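Local atomic coordinates of GGDEF family protein (Caulobacter vibrioides, PDB entry 3U2A), a protein that belongs to the GGDEF family and folds here as a PdeA-like PAS domain, a kind of module that often serves in sensing or protein interaction. Residues A[21-26]-A[39-44]. Numbering follows the deposited sequence. Where two conformers were deposited one is given.
Sequences AADVAL and NGAARA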
# COMPACT_ATOMS: atom_id res chain seq x y z
N ALA A 21 5.53 4.88 6.28
CA ALA A 21 6.86 4.80 5.68
C ALA A 21 6.79 4.86 4.16
O ALA A 21 7.60 5.52 3.51
CB ALA A 21 7.56 3.54 6.12
N ALA A 22 5.79 4.18 3.60
CA ALA A 22 5.54 4.17 2.16
C ALA A 22 4.84 5.44 1.66
O ALA A 22 4.87 5.72 0.47
CB ALA A 22 4.74 2.94 1.80
N ASP A 23 4.25 6.21 2.58
CA ASP A 23 3.44 7.40 2.26
C ASP A 23 2.19 7.00 1.47
O ASP A 23 1.85 7.62 0.47
CB ASP A 23 4.25 8.44 1.48
CG ASP A 23 3.65 9.83 1.57
OD1 ASP A 23 3.01 10.12 2.60
OD2 ASP A 23 3.83 10.62 0.61
N VAL A 24 1.53 5.95 1.94
CA VAL A 24 0.38 5.33 1.28
C VAL A 24 -0.80 5.27 2.28
O VAL A 24 -0.57 5.24 3.50
CB VAL A 24 0.79 3.90 0.78
CG1 VAL A 24 -0.40 2.93 0.64
CG2 VAL A 24 1.59 4.00 -0.52
N ALA A 25 -2.03 5.22 1.78
CA ALA A 25 -3.18 4.96 2.63
C ALA A 25 -4.04 3.83 2.05
O ALA A 25 -3.97 3.53 0.85
CB ALA A 25 -4.02 6.22 2.85
N LEU A 26 -4.82 3.19 2.91
CA LEU A 26 -5.76 2.18 2.46
C LEU A 26 -7.16 2.78 2.49
O LEU A 26 -7.45 3.65 3.31
CB LEU A 26 -5.68 0.95 3.36
CG LEU A 26 -4.30 0.30 3.52
CD1 LEU A 26 -4.35 -0.88 4.50
CD2 LEU A 26 -3.74 -0.15 2.16
N ASN A 39 -7.28 4.66 6.07
CA ASN A 39 -6.32 4.25 7.09
C ASN A 39 -4.89 4.41 6.55
O ASN A 39 -4.58 3.95 5.46
CB ASN A 39 -6.56 2.80 7.49
CG ASN A 39 -5.77 2.39 8.71
OD1 ASN A 39 -5.02 1.41 8.67
ND2 ASN A 39 -5.93 3.12 9.80
N GLY A 40 -4.03 5.06 7.33
CA GLY A 40 -2.64 5.24 6.94
C GLY A 40 -2.29 6.70 6.75
O GLY A 40 -2.76 7.55 7.50
N ALA A 41 -1.51 6.99 5.71
CA ALA A 41 -0.91 8.32 5.52
C ALA A 41 -1.86 9.32 4.85
O ALA A 41 -1.45 10.06 3.94
CB ALA A 41 0.43 8.21 4.74
N ALA A 42 -3.11 9.36 5.31
CA ALA A 42 -4.11 10.25 4.72
C ALA A 42 -3.67 11.72 4.80
O ALA A 42 -3.69 12.43 3.80
CB ALA A 42 -5.48 10.06 5.37
N ARG A 43 -3.25 12.16 5.99
CA ARG A 43 -2.82 13.55 6.18
C ARG A 43 -1.71 13.96 5.21
O ARG A 43 -1.81 15.01 4.55
CB ARG A 43 -2.41 13.81 7.64
CG ARG A 43 -2.00 15.26 7.90
CD ARG A 43 -2.12 15.65 9.37
NE ARG A 43 -1.51 16.96 9.64
CZ ARG A 43 -2.01 18.14 9.28
NH1 ARG A 43 -3.16 18.22 8.60
NH2 ARG A 43 -1.37 19.26 9.58
N ALA A 44 -0.67 13.13 5.11
CA ALA A 44 0.46 13.36 4.20
C ALA A 44 0.03 13.50 2.75
O ALA A 44 0.66 14.23 1.97
CB ALA A 44 1.49 12.25 4.34
O HOH W 1 2.86 12.98 0.46
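Asp23 sets one carboxylate oxygen, OD1, against the methyl of Ala44 (3.1 Å to Ala44 CB), with that of Ala41 further off (3.9 Å to Ala41 CB). CG stands anti to the backbone N (chi1 -159°), which swings the carboxylate across to 39-44. A water 2.6 Å from the other oxygen, Asp23 OD2, and 2.9 Å from Ala44 O links the two segments. Ala41 turns its methyl toward Val24, with CB 3.4 Å from Val24 O. Its N-H binds that same oxygen from above the carbonyl plane, 38° out of it. Further along, Leu26 and Asn39 form an antiparallel hydrogen-bonded pair. Leu26 N to Asn39 O is short (2.7 Å), nearly straight and in the carbonyl plane, while Asn39 N returns a bond to Leu26 O. Both side chains project from one face of the sheet, where Leu19 of helix 12-22 and Trp10 of the second subunit pack on them. Gly40 and Ala25 make the adjoining non-hydrogen-bonded pair, and Ala25 CB packs 3.5 Å from Asn39 O. Asp23, with positive phi, is the C-prime residue of a Schellman motif ending helix 12-22; from it the chain enters the antiparallel hairpin 25-30/35-40 of the PAS-fold sheet, meeting the end of strand 35-40 and the turn beyond.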